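Local structure of porin (Rhodobacter capsulatus, 2POR) at residues F210-F215 / D255-V260. The protein forms, as a homotrimer of beta-barrels, outer-membrane channels that let small hydrophilic solutes up to about 0.6 kDa diffuse passively. Sequence-based numbering, arbitrary orientation.
Sequences FARAVF and DTIDDV. With C8E ((hydroxyethyloxy)tri(ethyloxy)octane), chain E.
The methylene of an aspartate, D258 CB, sits over one face of the F215 ring, almost above its centre: it lies 3.8 Å from the ring centroid and only 13° off the ring normal, a CH-pi contact made by an acidic residue. The D258 carboxylate is not stacked on the ring, since the two planes are 35° apart and the nearest approach is OD2 to F215 CD1 at 4.1 Å. The carboxylate instead turns back on its own chain, where OD1 accepts a weak hydrogen bond from D259 N. F215 directs its ring at the strand with CG anti to its own carbonyl carbon (chi1 -72°). Two aliphatic groups then meet the ring obliquely: I257 CG2 near CD2, and V260 CG1 3.9 Å from CE1. Against the same strand, F215 CZ comes to 3.7 Å from D258 O. I257 and D258 both face I254 on the neighbouring strand, a pattern that fits a classic beta bulge, close to where strand 258-272 joins the sheet of the 16-stranded porin barrel. The contact joins the segment ending helix 208-214, which follows strand 195-207, to a strand three places further along the antiparallel sheet. Replacing F215 by an alanine would probably open a gap between I257 CG2, V260 CG1 and D258 CB, and leave the D258 methylene without the ring face it packs on. I257 also reaches the helix itself: CD1 touches R212 CG at 3.8 Å, the two side chains crossing at about a right angle, and CG1 lies 4.3 Å from A211 CB. Beyond that aliphatic contact the R212 chain bends at chi3, and its NE donates to T218 O. V214 CG1 packs against the detergent C8E, 4.0 Å from its C10.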
# COMPACT_ATOMS: atom_id res chain seq x y z
N PHE A 210 -32.47 6.94 -3.24
CA PHE A 210 -31.53 5.89 -2.79
C PHE A 210 -32.13 4.51 -3.18
O PHE A 210 -31.46 3.66 -3.81
CB PHE A 210 -31.36 6.12 -1.26
CG PHE A 210 -30.60 5.05 -0.48
CD1 PHE A 210 -31.27 3.93 0.00
CD2 PHE A 210 -29.25 5.18 -0.26
CE1 PHE A 210 -30.59 2.95 0.70
CE2 PHE A 210 -28.57 4.20 0.45
CZ PHE A 210 -29.24 3.09 0.92
N ALA A 211 -33.43 4.27 -2.91
CA ALA A 211 -34.10 3.05 -3.31
C ALA A 211 -34.07 2.80 -4.80
O ALA A 211 -33.83 1.68 -5.26
CB ALA A 211 -35.54 3.15 -2.83
N ARG A 212 -34.29 3.82 -5.64
CA ARG A 212 -34.26 3.64 -7.08
C ARG A 212 -32.87 3.26 -7.55
O ARG A 212 -32.72 2.45 -8.47
CB ARG A 212 -34.69 4.94 -7.79
CG ARG A 212 -36.17 5.33 -7.51
CD ARG A 212 -36.62 6.70 -8.18
NE ARG A 212 -36.41 6.63 -9.62
CZ ARG A 212 -37.32 6.13 -10.46
NH1 ARG A 212 -38.50 5.73 -10.04
NH2 ARG A 212 -37.08 6.05 -11.75
N ALA A 213 -31.84 3.83 -6.94
CA ALA A 213 -30.44 3.50 -7.30
C ALA A 213 -30.11 2.04 -6.98
O ALA A 213 -29.31 1.45 -7.70
CB ALA A 213 -29.48 4.41 -6.56
N VAL A 214 -30.73 1.38 -5.97
CA VAL A 214 -30.57 -0.05 -5.72
C VAL A 214 -30.92 -0.80 -6.98
O VAL A 214 -30.21 -1.74 -7.32
CB VAL A 214 -31.52 -0.62 -4.61
CG1 VAL A 214 -31.49 -2.16 -4.50
CG2 VAL A 214 -31.10 -0.01 -3.32
N PHE A 215 -31.98 -0.38 -7.70
CA PHE A 215 -32.43 -1.08 -8.92
C PHE A 215 -31.88 -0.46 -10.19
O PHE A 215 -32.28 -0.81 -11.31
CB PHE A 215 -33.97 -1.13 -8.97
CG PHE A 215 -34.60 -2.08 -7.95
CD1 PHE A 215 -34.79 -3.40 -8.29
CD2 PHE A 215 -34.94 -1.63 -6.69
CE1 PHE A 215 -35.31 -4.27 -7.35
CE2 PHE A 215 -35.46 -2.50 -5.76
CZ PHE A 215 -35.64 -3.81 -6.10
N ASP A 255 -41.66 -0.68 -1.99
CA ASP A 255 -42.94 -0.16 -2.38
C ASP A 255 -42.76 1.01 -3.35
O ASP A 255 -41.93 1.90 -3.16
CB ASP A 255 -43.67 0.31 -1.13
CG ASP A 255 -45.12 0.75 -1.35
OD1 ASP A 255 -45.86 0.05 -2.05
OD2 ASP A 255 -45.51 1.78 -0.81
N THR A 256 -43.56 0.89 -4.41
CA THR A 256 -43.66 1.80 -5.54
C THR A 256 -42.43 1.66 -6.43
O THR A 256 -42.46 2.25 -7.51
CB THR A 256 -43.80 3.35 -5.17
OG1 THR A 256 -42.55 3.84 -4.76
CG2 THR A 256 -44.80 3.60 -4.06
N ILE A 257 -41.34 0.92 -6.13
CA ILE A 257 -40.18 0.86 -7.03
C ILE A 257 -40.21 -0.53 -7.60
O ILE A 257 -40.68 -0.69 -8.72
CB ILE A 257 -38.81 1.08 -6.31
CG1 ILE A 257 -38.83 2.37 -5.49
CG2 ILE A 257 -37.69 1.01 -7.35
CD1 ILE A 257 -39.26 3.65 -6.19
N ASP A 258 -39.79 -1.56 -6.87
CA ASP A 258 -39.73 -2.89 -7.42
C ASP A 258 -39.40 -3.90 -6.28
O ASP A 258 -39.21 -3.48 -5.14
CB ASP A 258 -38.66 -2.94 -8.52
CG ASP A 258 -38.91 -4.01 -9.61
OD1 ASP A 258 -39.88 -4.79 -9.55
OD2 ASP A 258 -38.10 -4.07 -10.55
N ASP A 259 -39.37 -5.19 -6.61
CA ASP A 259 -39.01 -6.27 -5.73
C ASP A 259 -38.03 -7.15 -6.49
O ASP A 259 -37.96 -7.10 -7.72
CB ASP A 259 -40.21 -7.12 -5.31
CG ASP A 259 -41.07 -7.70 -6.43
OD1 ASP A 259 -40.67 -8.64 -7.09
OD2 ASP A 259 -42.17 -7.19 -6.65
N VAL A 260 -37.22 -7.93 -5.78
CA VAL A 260 -36.31 -8.86 -6.42
C VAL A 260 -36.14 -10.00 -5.41
O VAL A 260 -36.23 -9.80 -4.19
CB VAL A 260 -34.97 -8.10 -6.74
CG1 VAL A 260 -34.30 -7.50 -5.49
CG2 VAL A 260 -34.07 -9.08 -7.47
C1 C8E E . -32.04 -1.27 3.21
C2 C8E E . -30.89 -0.87 2.32
C3 C8E E . -30.77 -1.95 1.30
C4 C8E E . -29.56 -1.55 0.51
C5 C8E E . -28.82 -2.75 -0.07
C6 C8E E . -29.67 -3.67 -0.94
C7 C8E E . -28.83 -4.65 -1.78
C8 C8E E . -29.84 -5.46 -2.54
O9 C8E E . -29.48 -6.24 -3.67
C10 C8E E . -30.33 -5.98 -4.78
C11 C8E E . -30.17 -7.02 -5.83
O12 C8E E . -30.39 -6.69 -7.20
C13 C8E E . -29.19 -6.30 -7.87
C14 C8E E . -29.18 -4.92 -8.54
O15 C8E E . -30.22 -4.59 -9.48
C16 C8E E . -29.76 -4.23 -10.81
C17 C8E E . -30.06 -5.21 -11.97
O18 C8E E . -30.10 -4.87 -13.39
C19 C8E E . -31.39 -4.32 -13.81
C20 C8E E . -32.19 -5.07 -14.90
O21 C8E E . -31.90 -6.47 -14.84